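Putative peptidyl-arginine deiminase (Chlorobium tepidum, PDB 1XKN) probably hydrolyses the guanidinium group of agmatine or of arginine residues, as a deiminase of the guanidino-group-modifying clan. Local coordinates at residues N121-K126 and D215-D220; V154-A159 and P178-S183; E27-K32 and D92-D97; M221-N226 and A336-T341. All coordinates share one frame; numbering follows the deposited sequence.

Interaction 1: residues N121-K126 and D215-D220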
loop_
_atom_site.group_PDB
_atom_site.type_symbol
_atom_site.label_atom_id
_atom_site.label_comp_id
_atom_site.label_asym_id
_atom_site.label_seq_id
_atom_site.Cartn_x
_atom_site.Cartn_y
_atom_site.Cartn_z
ATOM N N ASN A 121 -4.881 -11.018 -9.397
ATOM C CA ASN A 121 -4.388 -11.858 -10.486
ATOM C C ASN A 121 -2.919 -11.616 -10.833
ATOM O O ASN A 121 -2.526 -11.693 -11.994
ATOM C CB ASN A 121 -5.273 -11.719 -11.741
ATOM C CG ASN A 121 -5.146 -10.366 -12.440
ATOM O OD1 ASN A 121 -5.745 -10.157 -13.500
ATOM N ND2 ASN A 121 -4.376 -9.459 -11.868
ATOM N N ALA A 122 -2.112 -11.342 -9.809
ATOM C CA ALA A 122 -0.676 -11.108 -9.974
ATOM C C ALA A 122 -0.353 -10.033 -11.006
ATOM O O ALA A 122 0.370 -10.278 -11.973
ATOM C CB ALA A 122 0.022 -12.420 -10.344
ATOM N N TRP A 123 -0.894 -8.841 -10.779
ATOM C CA TRP A 123 -0.684 -7.694 -11.654
ATOM C C TRP A 123 -0.932 -7.991 -13.136
ATOM O O TRP A 123 -0.096 -7.682 -13.986
ATOM C CB TRP A 123 0.740 -7.136 -11.477
ATOM C CG TRP A 123 1.135 -6.832 -10.045
ATOM C CD1 TRP A 123 0.303 -6.485 -9.016
ATOM C CD2 TRP A 123 2.467 -6.809 -9.505
ATOM N NE1 TRP A 123 1.036 -6.248 -7.872
ATOM C CE2 TRP A 123 2.364 -6.440 -8.145
ATOM C CE3 TRP A 123 3.737 -7.064 -10.043
ATOM C CZ2 TRP A 123 3.485 -6.320 -7.313
ATOM C CZ3 TRP A 123 4.854 -6.943 -9.213
ATOM C CH2 TRP A 123 4.717 -6.574 -7.864
ATOM N N GLY A 124 -2.079 -8.587 -13.445
ATOM C CA GLY A 124 -2.401 -8.887 -14.830
ATOM C C GLY A 124 -1.872 -10.218 -15.327
ATOM O O GLY A 124 -1.612 -10.380 -16.520
ATOM N N GLY A 125 -1.711 -11.169 -14.411
ATOM C CA GLY A 125 -1.227 -12.489 -14.775
ATOM C C GLY A 125 0.243 -12.568 -15.142
ATOM O O GLY A 125 0.611 -13.293 -16.067
ATOM N N LYS A 126 1.086 -11.835 -14.421
ATOM C CA LYS A 126 2.520 -11.841 -14.688
ATOM C C LYS A 126 3.245 -12.878 -13.838
ATOM O O LYS A 126 4.390 -13.232 -14.121
ATOM C CB LYS A 126 3.123 -10.461 -14.411
ATOM C CG LYS A 126 2.682 -9.365 -15.367
ATOM C CD LYS A 126 3.482 -8.092 -15.122
ATOM C CE LYS A 126 3.096 -6.988 -16.096
ATOM N NZ LYS A 126 1.687 -6.547 -15.909
ATOM N N ASP A 215 1.936 -1.983 -13.976
ATOM C CA ASP A 215 1.254 -1.230 -15.025
ATOM C C ASP A 215 0.768 0.131 -14.542
ATOM O O ASP A 215 -0.334 0.572 -14.882
ATOM C CB ASP A 215 0.080 -2.029 -15.591
ATOM C CG ASP A 215 0.519 -3.337 -16.208
ATOM O OD1 ASP A 215 1.370 -3.307 -17.125
ATOM O OD2 ASP A 215 0.018 -4.395 -15.776
ATOM N N GLY A 216 1.588 0.784 -13.723
ATOM C CA GLY A 216 1.259 2.118 -13.249
ATOM C C GLY A 216 0.586 2.322 -11.902
ATOM O O GLY A 216 -0.257 3.205 -11.779
ATOM N N HIS A 217 0.949 1.545 -10.887
ATOM C CA HIS A 217 0.333 1.739 -9.574
ATOM C C HIS A 217 0.499 3.168 -9.090
ATOM O O HIS A 217 1.590 3.737 -9.150
ATOM C CB HIS A 217 0.938 0.801 -8.537
ATOM C CG HIS A 217 0.188 -0.482 -8.380
ATOM N ND1 HIS A 217 0.507 -1.416 -7.420
ATOM C CD2 HIS A 217 -0.867 -0.987 -9.063
ATOM C CE1 HIS A 217 -0.319 -2.443 -7.517
ATOM N NE2 HIS A 217 -1.162 -2.207 -8.507
ATOM N N VAL A 218 -0.588 3.734 -8.586
ATOM C CA VAL A 218 -0.567 5.097 -8.095
ATOM C C VAL A 218 0.346 5.215 -6.879
ATOM O O VAL A 218 0.988 6.249 -6.685
ATOM C CB VAL A 218 -2.000 5.571 -7.723
ATOM C CG1 VAL A 218 -2.494 4.861 -6.469
ATOM C CG2 VAL A 218 -2.019 7.080 -7.544
ATOM N N ASP A 219 0.444 4.153 -6.081
ATOM C CA ASP A 219 1.274 4.224 -4.881
ATOM C C ASP A 219 2.785 4.281 -5.128
ATOM O O ASP A 219 3.579 4.168 -4.195
ATOM C CB ASP A 219 0.903 3.108 -3.883
ATOM C CG ASP A 219 1.504 1.754 -4.221
ATOM O OD1 ASP A 219 1.995 1.562 -5.348
ATOM O OD2 ASP A 219 1.476 0.865 -3.332
ATOM N N ASP A 220 3.187 4.459 -6.383
ATOM C CA ASP A 220 4.607 4.609 -6.697
ATOM C C ASP A 220 4.766 6.034 -7.217
ATOM O O ASP A 220 5.842 6.421 -7.675
ATOM C CB ASP A 220 5.066 3.626 -7.784
ATOM C CG ASP A 220 5.431 2.260 -7.231
ATOM O OD1 ASP A 220 5.852 2.179 -6.061
ATOM O OD2 ASP A 220 5.317 1.267 -7.981
HETATM O O HOH W 1 1.543 -5.350 -18.841
#
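Lys-126 and Asp-215 form a partly exposed salt bridge, and Trp-123 meets His-217 further inside; together they join the short turn 122-125 to the loop that precedes strand 222-226. That turn is unusual: its phi and psi angles are all positive, so the chain winds as a brief left-handed helix, with Lys-126 N bonded to Ala-122 O. Two of its residues are glycines, to which such backbone angles come easily. The ammonium group of Lys-126 is shared between its own turn and the opposing loop. NZ donates to Asp-215 OD2 at 2.7 Å, reaching that oxygen on its syn side but 28° out of the carboxylate plane, and to the carbonyl O of Trp-123 at 2.9 Å, almost in line with the C=O. The side chain runs extended until its last torsion, where the bend (chi4 65°) brings NZ back over the turn. Water 1 makes a second link, accepting from Lys-126 NZ and donating to Asp-215 OD1 at 2.7 Å. Asp-215 OD2 also receives Arg-180 and Asn-179, so several donors hold this carboxylate in place.

Deeper in, Trp-123 NE1 lies 4.1 Å from His-217 CE1, with the ring planes inclined at 78°. The polar atoms of both rings have other partners: Trp-123 NE1 donates to Asp-97 OD1, and His-217 NE2 is hydrogen-bonded to Glu-156 OE2. An imidazole set among carboxylates beside an indole is consistent with the polar pocket in which enzymes of this clan handle a guanidinium group.

Interaction 2: residues V154-A159 and P178-S183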
loop_
_atom_site.group_PDB
_atom_site.type_symbol
_atom_site.label_atom_id
_atom_site.label_comp_id
_atom_site.label_asym_id
_atom_site.label_seq_id
_atom_site.Cartn_x
_atom_site.Cartn_y
_atom_site.Cartn_z
ATOM N N VAL A 154 -11.149 -7.461 -10.057
ATOM C CA VAL A 154 -9.727 -7.411 -9.744
ATOM C C VAL A 154 -9.346 -5.993 -9.334
ATOM O O VAL A 154 -9.655 -5.029 -10.035
ATOM C CB VAL A 154 -8.866 -7.825 -10.963
ATOM C CG1 VAL A 154 -7.381 -7.610 -10.664
ATOM C CG2 VAL A 154 -9.127 -9.285 -11.308
ATOM N N LEU A 155 -8.686 -5.875 -8.187
ATOM C CA LEU A 155 -8.245 -4.580 -7.685
ATOM C C LEU A 155 -7.136 -4.777 -6.665
ATOM O O LEU A 155 -7.261 -5.596 -5.753
ATOM C CB LEU A 155 -9.402 -3.822 -7.021
ATOM C CG LEU A 155 -9.050 -2.404 -6.559
ATOM C CD1 LEU A 155 -8.837 -1.521 -7.784
ATOM C CD2 LEU A 155 -10.163 -1.836 -5.685
ATOM N N GLU A 156 -6.048 -4.035 -6.837
ATOM C CA GLU A 156 -4.928 -4.101 -5.908
ATOM C C GLU A 156 -4.984 -2.853 -5.039
ATOM O O GLU A 156 -5.286 -1.764 -5.525
ATOM C CB GLU A 156 -3.590 -4.122 -6.651
ATOM C CG GLU A 156 -3.376 -5.334 -7.537
ATOM C CD GLU A 156 -3.518 -5.012 -9.007
ATOM O OE1 GLU A 156 -4.079 -5.848 -9.746
ATOM O OE2 GLU A 156 -3.050 -3.930 -9.428
ATOM N N GLY A 157 -4.684 -3.009 -3.756
ATOM C CA GLY A 157 -4.706 -1.869 -2.860
ATOM C C GLY A 157 -3.716 -0.792 -3.266
ATOM O O GLY A 157 -3.938 0.392 -3.008
ATOM N N GLY A 158 -2.623 -1.196 -3.905
ATOM C CA GLY A 158 -1.615 -0.239 -4.319
ATOM C C GLY A 158 -2.020 0.584 -5.529
ATOM O O GLY A 158 -1.338 1.550 -5.886
ATOM N N ALA A 159 -3.131 0.210 -6.156
ATOM C CA ALA A 159 -3.620 0.914 -7.335
ATOM C C ALA A 159 -4.597 2.035 -6.997
ATOM O O ALA A 159 -5.014 2.793 -7.876
ATOM C CB ALA A 159 -4.277 -0.075 -8.293
ATOM N N PRO A 178 -6.543 -3.591 -19.890
ATOM C CA PRO A 178 -7.360 -4.772 -20.189
ATOM C C PRO A 178 -6.954 -6.047 -19.448
ATOM O O PRO A 178 -7.755 -6.980 -19.344
ATOM C CB PRO A 178 -7.213 -4.915 -21.702
ATOM C CG PRO A 178 -7.083 -3.497 -22.149
ATOM C CD PRO A 178 -6.118 -2.922 -21.133
ATOM N N ASN A 179 -5.727 -6.095 -18.935
ATOM C CA ASN A 179 -5.276 -7.294 -18.234
ATOM C C ASN A 179 -5.832 -7.442 -16.822
ATOM O O ASN A 179 -5.592 -8.455 -16.162
ATOM C CB ASN A 179 -3.737 -7.386 -18.197
ATOM C CG ASN A 179 -3.083 -6.309 -17.342
ATOM O OD1 ASN A 179 -3.707 -5.726 -16.459
ATOM N ND2 ASN A 179 -1.799 -6.063 -17.591
ATOM N N ARG A 180 -6.586 -6.454 -16.353
ATOM C CA ARG A 180 -7.150 -6.553 -15.010
ATOM C C ARG A 180 -8.592 -7.053 -15.050
ATOM O O ARG A 180 -8.890 -8.146 -14.560
ATOM C CB ARG A 180 -7.069 -5.202 -14.291
ATOM C CG ARG A 180 -5.639 -4.743 -13.968
ATOM C CD ARG A 180 -4.831 -5.837 -13.271
ATOM N NE ARG A 180 -3.755 -5.304 -12.434
ATOM C CZ ARG A 180 -2.624 -4.772 -12.888
ATOM N NH1 ARG A 180 -1.719 -4.313 -12.031
ATOM N NH2 ARG A 180 -2.387 -4.705 -14.190
ATOM N N ASN A 181 -9.481 -6.254 -15.631
ATOM C CA ASN A 181 -10.891 -6.623 -15.745
ATOM C C ASN A 181 -11.321 -6.472 -17.202
ATOM O O ASN A 181 -11.978 -5.501 -17.577
ATOM C CB ASN A 181 -11.743 -5.727 -14.843
ATOM C CG ASN A 181 -11.367 -5.851 -13.381
ATOM O OD1 ASN A 181 -10.715 -4.972 -12.811
ATOM N ND2 ASN A 181 -11.765 -6.958 -12.769
ATOM N N PRO A 182 -10.948 -7.446 -18.046
ATOM C CA PRO A 182 -11.272 -7.448 -19.475
ATOM C C PRO A 182 -12.707 -7.075 -19.837
ATOM O O PRO A 182 -12.939 -6.312 -20.774
ATOM C CB PRO A 182 -10.944 -8.878 -19.901
ATOM C CG PRO A 182 -9.827 -9.249 -19.004
ATOM C CD PRO A 182 -10.256 -8.689 -17.665
ATOM N N SER A 183 -13.672 -7.606 -19.095
ATOM C CA SER A 183 -15.072 -7.345 -19.403
ATOM C C SER A 183 -15.634 -6.014 -18.918
ATOM O O SER A 183 -16.721 -5.617 -19.335
ATOM C CB SER A 183 -15.945 -8.476 -18.857
ATOM O OG SER A 183 -16.001 -8.435 -17.441
#
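Glu-156 OE2 is gripped twice, by Arg-180 NH1 at 2.9 Å and by His-217 NE2 from the neighbouring loop. The first of these belongs to a bidentate, side-on salt bridge that ties two connecting loops of the alpha/beta fold: the one between strands 148-152 and 160-162, and the one leading to helix 186-197. In its other half Arg-180 NE donates to Glu-156 OE1 at 2.8 Å, nearly straight (166°), in the guanidinium plane and to the syn lone pair. The two halves are unequal. Carboxylate and guanidinium are twisted 39° apart, so NH1 comes to OE2 from above the carboxylate plane and its bond is more bent.

The guanidinium has further partners. Besides meeting a second carboxylate, Arg-180 NH2 donates to Asn-179 OD1 at 2.8 Å, in the guanidinium plane though tilted from the plane of the amide, while NH1 reaches Thr-214 O. Held at so many points, the group has little room to rotate, and it in turn probably steadies the Glu-156 carboxylate that faces His-217.

Beside this polar cluster Val-154 packs on the Arg-180 backbone and chain. With CG1 trans to the backbone N (chi1 173°), that methyl lies 4.1 Å from Arg-180 CD, and Val-154 CG2 sits 3.5 Å from Arg-180 O.

Interaction 3: residues E27-K32 and D92-D97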
loop_
_atom_site.group_PDB
_atom_site.type_symbol
_atom_site.label_atom_id
_atom_site.label_comp_id
_atom_site.label_asym_id
_atom_site.label_seq_id
_atom_site.Cartn_x
_atom_site.Cartn_y
_atom_site.Cartn_z
ATOM N N GLU A 27 11.535 -16.389 -6.530
ATOM C CA GLU A 27 11.285 -15.841 -7.861
ATOM C C GLU A 27 10.984 -14.348 -7.869
ATOM O O GLU A 27 11.079 -13.694 -8.910
ATOM C CB GLU A 27 10.115 -16.577 -8.519
ATOM C CG GLU A 27 10.518 -17.669 -9.489
ATOM C CD GLU A 27 11.169 -17.119 -10.744
ATOM O OE1 GLU A 27 11.498 -17.924 -11.643
ATOM O OE2 GLU A 27 11.353 -15.883 -10.840
ATOM N N SER A 28 10.598 -13.810 -6.719
ATOM C CA SER A 28 10.283 -12.391 -6.623
ATOM C C SER A 28 11.556 -11.557 -6.627
ATOM O O SER A 28 11.566 -10.423 -7.102
ATOM C CB SER A 28 9.485 -12.108 -5.349
ATOM O OG SER A 28 8.212 -12.725 -5.392
ATOM N N TRP A 29 12.627 -12.131 -6.093
ATOM C CA TRP A 29 13.925 -11.462 -6.025
ATOM C C TRP A 29 14.952 -12.425 -6.623
ATOM O O TRP A 29 15.894 -12.836 -5.948
ATOM C CB TRP A 29 14.270 -11.169 -4.563
ATOM C CG TRP A 29 13.329 -10.205 -3.890
ATOM C CD1 TRP A 29 13.403 -8.842 -3.906
ATOM C CD2 TRP A 29 12.168 -10.532 -3.106
ATOM N NE1 TRP A 29 12.365 -8.299 -3.181
ATOM C CE2 TRP A 29 11.591 -9.315 -2.684
ATOM C CE3 TRP A 29 11.560 -11.737 -2.724
ATOM C CZ2 TRP A 29 10.437 -9.262 -1.896
ATOM C CZ3 TRP A 29 10.409 -11.687 -1.937
ATOM C CH2 TRP A 29 9.860 -10.454 -1.535
ATOM N N PRO A 30 14.797 -12.766 -7.915
ATOM C CA PRO A 30 15.704 -13.696 -8.596
ATOM C C PRO A 30 17.196 -13.413 -8.470
ATOM O O PRO A 30 17.691 -12.392 -8.939
ATOM C CB PRO A 30 15.217 -13.655 -10.044
ATOM C CG PRO A 30 14.710 -12.258 -10.186
ATOM C CD PRO A 30 13.950 -12.058 -8.891
ATOM N N GLY A 31 17.904 -14.332 -7.821
ATOM C CA GLY A 31 19.340 -14.191 -7.661
ATOM C C GLY A 31 19.813 -13.313 -6.520
ATOM O O GLY A 31 21.016 -13.122 -6.345
ATOM N N LYS A 32 18.885 -12.771 -5.740
ATOM C CA LYS A 32 19.269 -11.923 -4.621
ATOM C C LYS A 32 18.176 -11.888 -3.559
ATOM O O LYS A 32 17.674 -10.826 -3.197
ATOM C CB LYS A 32 19.571 -10.505 -5.114
ATOM C CG LYS A 32 20.346 -9.663 -4.108
ATOM C CD LYS A 32 20.853 -8.363 -4.721
ATOM C CE LYS A 32 19.707 -7.453 -5.144
ATOM N NZ LYS A 32 20.202 -6.158 -5.672
ATOM N N ASP A 92 3.105 -14.568 -2.743
ATOM C CA ASP A 92 4.054 -13.455 -2.766
ATOM C C ASP A 92 3.915 -12.616 -1.498
ATOM O O ASP A 92 3.044 -12.880 -0.670
ATOM C CB ASP A 92 3.865 -12.568 -4.012
ATOM C CG ASP A 92 2.481 -11.941 -4.101
ATOM O OD1 ASP A 92 1.972 -11.419 -3.085
ATOM O OD2 ASP A 92 1.908 -11.944 -5.212
ATOM N N ALA A 93 4.764 -11.601 -1.348
ATOM C CA ALA A 93 4.739 -10.755 -0.154
ATOM C C ALA A 93 4.031 -9.410 -0.331
ATOM O O ALA A 93 4.090 -8.563 0.553
ATOM C CB ALA A 93 6.165 -10.517 0.328
ATOM N N TRP A 94 3.350 -9.221 -1.455
ATOM C CA TRP A 94 2.678 -7.956 -1.739
ATOM C C TRP A 94 1.326 -7.821 -1.039
ATOM O O TRP A 94 0.266 -7.756 -1.676
ATOM C CB TRP A 94 2.533 -7.802 -3.250
ATOM C CG TRP A 94 3.813 -8.145 -3.968
ATOM C CD1 TRP A 94 3.975 -9.080 -4.951
ATOM C CD2 TRP A 94 5.116 -7.584 -3.734
ATOM N NE1 TRP A 94 5.292 -9.139 -5.339
ATOM C CE2 TRP A 94 6.013 -8.233 -4.611
ATOM C CE3 TRP A 94 5.609 -6.597 -2.868
ATOM C CZ2 TRP A 94 7.378 -7.928 -4.648
ATOM C CZ3 TRP A 94 6.973 -6.292 -2.906
ATOM C CH2 TRP A 94 7.840 -6.959 -3.793
ATOM N N CYS A 95 1.390 -7.754 0.287
ATOM C CA CYS A 95 0.204 -7.648 1.131
ATOM C C CYS A 95 -0.663 -6.433 0.795
ATOM O O CYS A 95 -1.869 -6.441 1.031
ATOM C CB CYS A 95 0.628 -7.602 2.605
ATOM S SG CYS A 95 -0.690 -8.048 3.761
ATOM N N ARG A 96 -0.051 -5.385 0.254
ATOM C CA ARG A 96 -0.803 -4.189 -0.108
ATOM C C ARG A 96 -1.816 -4.516 -1.201
ATOM O O ARG A 96 -2.955 -4.046 -1.172
ATOM C CB ARG A 96 0.148 -3.100 -0.617
ATOM C CG ARG A 96 -0.546 -1.886 -1.234
ATOM C CD ARG A 96 -1.410 -1.170 -0.212
ATOM N NE ARG A 96 -0.644 -0.838 0.986
ATOM C CZ ARG A 96 -1.163 -0.282 2.074
ATOM N NH1 ARG A 96 -0.390 -0.031 3.124
ATOM N NH2 ARG A 96 -2.454 0.020 2.114
ATOM N N ASP A 97 -1.391 -5.339 -2.154
ATOM C CA ASP A 97 -2.230 -5.699 -3.291
ATOM C C ASP A 97 -3.178 -6.888 -3.107
ATOM O O ASP A 97 -4.287 -6.871 -3.641
ATOM C CB ASP A 97 -1.333 -5.918 -4.512
ATOM C CG ASP A 97 -0.573 -4.662 -4.898
ATOM O OD1 ASP A 97 0.379 -4.763 -5.694
ATOM O OD2 ASP A 97 -0.942 -3.568 -4.412
HETATM O O HOH W 2 7.155 -11.960 -3.008
HETATM O O HOH W 3 6.461 -10.929 -7.044
#
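Trp-29 and Trp-94 pass each other in opposite directions, their six-membered rings inclined obliquely at 47° with centroids 5.7 Å apart. An Asx turn shapes the backbone before the second ring: Asp-92 OD1, met from above its carboxylate plane, accepts from Trp-94 N at 3.1 Å, and Trp-94 occupies the N-cap position of helix 95-98. In both tryptophans CG stands beside the backbone N and opposite the carbonyl carbon (chi1 -64° in Trp-29, -46° in Trp-94), which turns the rings toward each other. The two indoles meet through their benzo carbons, Trp-29 CZ2 lying 4.0 Å from Trp-94 CH2, and Ala-93 CB lies 4.1 Å from Trp-29 CH2, at the ring edge near its plane.

Trp-29 NE1 donates to Leu-330 O. This buried contact joins the loop 27-32 to the start of helix 95-98, with helix 36-50 packing on both Trp-29 (Val-36) and Ala-93 (Phe-40).

Ser-28 adds a polar side. Its CB rests 3.3 Å above the plane of the Trp-29 ring, and its hydroxyl reaches segment 92-97 through two waters. Water 2 links Ser-28 OG to Ala-93 N; water 3 is bonded to Ser-28 OG and accepts from Trp-94 NE1 at 2.7 Å.

Interaction 4: residues M221-N226 and A336-T341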
loop_
_atom_site.group_PDB
_atom_site.type_symbol
_atom_site.label_atom_id
_atom_site.label_comp_id
_atom_site.label_asym_id
_atom_site.label_seq_id
_atom_site.Cartn_x
_atom_site.Cartn_y
_atom_site.Cartn_z
HETATM N N MSE A 221 3.700 6.826 -7.111
HETATM C CA MSE A 221 3.723 8.180 -7.653
HETATM C C MSE A 221 3.020 9.296 -6.867
HETATM O O MSE A 221 3.614 10.338 -6.597
HETATM C CB MSE A 221 3.146 8.108 -9.071
HETATM C CG MSE A 221 3.069 9.408 -9.832
HETATM SE SE MSE A 221 2.564 9.030 -11.658
HETATM C CE MSE A 221 0.821 8.275 -11.325
ATOM N N ALA A 222 1.753 9.081 -6.520
ATOM C CA ALA A 222 0.973 10.087 -5.812
ATOM C C ALA A 222 0.213 9.491 -4.635
ATOM O O ALA A 222 -0.304 8.371 -4.720
ATOM C CB ALA A 222 0.008 10.755 -6.778
ATOM N N ARG A 223 0.134 10.249 -3.543
ATOM C CA ARG A 223 -0.531 9.784 -2.324
ATOM C C ARG A 223 -1.212 10.910 -1.545
ATOM O O ARG A 223 -0.690 12.017 -1.453
ATOM C CB ARG A 223 0.504 9.144 -1.389
ATOM C CG ARG A 223 1.317 7.994 -1.970
ATOM C CD ARG A 223 0.511 6.706 -1.982
ATOM N NE ARG A 223 -0.024 6.404 -0.658
ATOM C CZ ARG A 223 0.698 5.950 0.360
ATOM N NH1 ARG A 223 0.123 5.717 1.530
ATOM N NH2 ARG A 223 1.990 5.711 0.202
ATOM N N PHE A 224 -2.381 10.628 -0.980
ATOM C CA PHE A 224 -3.049 11.626 -0.152
ATOM C C PHE A 224 -2.281 11.630 1.172
ATOM O O PHE A 224 -1.879 10.570 1.648
ATOM C CB PHE A 224 -4.506 11.234 0.123
ATOM C CG PHE A 224 -5.477 11.737 -0.903
ATOM C CD1 PHE A 224 -5.741 13.101 -1.014
ATOM C CD2 PHE A 224 -6.112 10.854 -1.769
ATOM C CE1 PHE A 224 -6.622 13.580 -1.979
ATOM C CE2 PHE A 224 -6.990 11.320 -2.733
ATOM C CZ PHE A 224 -7.249 12.688 -2.842
ATOM N N VAL A 225 -2.054 12.808 1.750
ATOM C CA VAL A 225 -1.362 12.906 3.038
ATOM C C VAL A 225 -2.344 13.453 4.070
ATOM O O VAL A 225 -2.152 13.298 5.274
ATOM C CB VAL A 225 -0.098 13.809 2.983
ATOM C CG1 VAL A 225 1.014 13.096 2.222
ATOM C CG2 VAL A 225 -0.425 15.141 2.337
ATOM N N ASN A 226 -3.384 14.115 3.575
ATOM C CA ASN A 226 -4.468 14.631 4.401
ATOM C C ASN A 226 -5.676 14.841 3.492
ATOM O O ASN A 226 -5.594 14.630 2.280
ATOM C CB ASN A 226 -4.086 15.917 5.166
ATOM C CG ASN A 226 -3.795 17.095 4.265
ATOM O OD1 ASN A 226 -4.629 17.508 3.467
ATOM N ND2 ASN A 226 -2.596 17.658 4.406
ATOM N N ALA A 336 8.056 -1.765 -2.767
ATOM C CA ALA A 336 8.741 -1.391 -1.531
ATOM C C ALA A 336 7.842 -1.424 -0.288
ATOM O O ALA A 336 6.923 -2.238 -0.204
ATOM C CB ALA A 336 9.384 -0.011 -1.691
ATOM N N ILE A 337 8.102 -0.534 0.669
ATOM C CA ILE A 337 7.345 -0.508 1.922
ATOM C C ILE A 337 5.823 -0.490 1.795
ATOM O O ILE A 337 5.142 -1.297 2.429
ATOM C CB ILE A 337 7.773 0.681 2.817
ATOM C CG1 ILE A 337 9.296 0.689 2.979
ATOM C CG2 ILE A 337 7.115 0.565 4.195
ATOM C CD1 ILE A 337 9.868 -0.579 3.596
ATOM N N HIS A 338 5.276 0.418 0.995
ATOM C CA HIS A 338 3.821 0.466 0.861
ATOM C C HIS A 338 3.274 -0.821 0.256
ATOM O O HIS A 338 2.206 -1.299 0.646
ATOM C CB HIS A 338 3.379 1.659 0.007
ATOM C CG HIS A 338 1.929 1.997 0.166
ATOM N ND1 HIS A 338 1.004 1.830 -0.843
ATOM C CD2 HIS A 338 1.238 2.453 1.237
ATOM C CE1 HIS A 338 -0.194 2.169 -0.398
ATOM N NE2 HIS A 338 -0.078 2.550 0.860
ATOM N N CYS A 339 4.016 -1.391 -0.687
ATOM C CA CYS A 339 3.598 -2.617 -1.359
ATOM C C CYS A 339 3.545 -3.845 -0.458
ATOM O O CYS A 339 2.743 -4.745 -0.687
ATOM C CB CYS A 339 4.528 -2.913 -2.538
ATOM S SG CYS A 339 4.463 -1.713 -3.878
ATOM N N VAL A 340 4.389 -3.891 0.566
ATOM C CA VAL A 340 4.413 -5.060 1.442
ATOM C C VAL A 340 3.597 -4.919 2.722
ATOM O O VAL A 340 3.619 -5.799 3.584
ATOM C CB VAL A 340 5.870 -5.451 1.807
ATOM C CG1 VAL A 340 6.641 -5.774 0.540
ATOM C CG2 VAL A 340 6.550 -4.322 2.579
ATOM N N THR A 341 2.856 -3.826 2.836
ATOM C CA THR A 341 2.052 -3.579 4.027
ATOM C C THR A 341 0.583 -3.345 3.720
ATOM O O THR A 341 0.206 -3.086 2.583
ATOM C CB THR A 341 2.539 -2.308 4.747
ATOM O OG1 THR A 341 2.464 -1.197 3.838
ATOM C CG2 THR A 341 3.973 -2.462 5.209
#
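Arg-223 brings its guanidinium obliquely over one face of the His-338 ring, offset toward the rim, and this is the only direct touch between segments 221-226 and 336-341, which hold strand 222-224 and the type I turn 338-341. The two backbones stay well apart, the CA atoms of Arg-223 and His-338 lying 10.8 Å from each other, and the side chains bridge the interval from opposite directions.

The planes are 34° apart, so the groups are close at one edge of the ring and diverge at the other. At the tight edge His-338 NE2 lies 3.2 Å from Arg-223 NH1, above the guanidinium face; the angle is too poor for a hydrogen bond. His-338 CD2, on the same edge, is 3.5 Å from Arg-223 NH2. At the looser edge His-338 ND1 is 4.1 Å from Arg-223 NH2.

This loose side is still buried, and polar neighbours supply the bonds that the pair does not make between its own members. Glu-11 takes both NH1 of Arg-223 and NE2 of His-338, Asp-161 pairs with Arg-223 NE, and Asp-219 with His-338 ND1. Two bends in the arginine, at chi2 (-78°) and chi3 (-54°), fold the guanidinium round to meet the ring, over whose face Arg-223 NH2 stands 3.5 Å above the plane.

Interactions 1 and 2 are partly buried and lie side by side, their centres about 8 Å apart, sharing a charged network in which Asp-215 and His-217 meet Arg-180 and Glu-156; along the chain, interaction 2 is nested within the loop that interaction 1 closes. Interactions 3 and 4 are buried but differ in chemistry: indole and methyl packing edged by waters in one, a guanidinium over an imidazole among carboxylates in the other. Segment 92-97 connects the set, since Asp-97 bonds to Trp-123 and Gly-158, while Arg-96 holds the backbone of 336-341. Asp-219, in the 3-10 turn of segment 215-220, reaches His-338 and so joins interaction 1 to interaction 4.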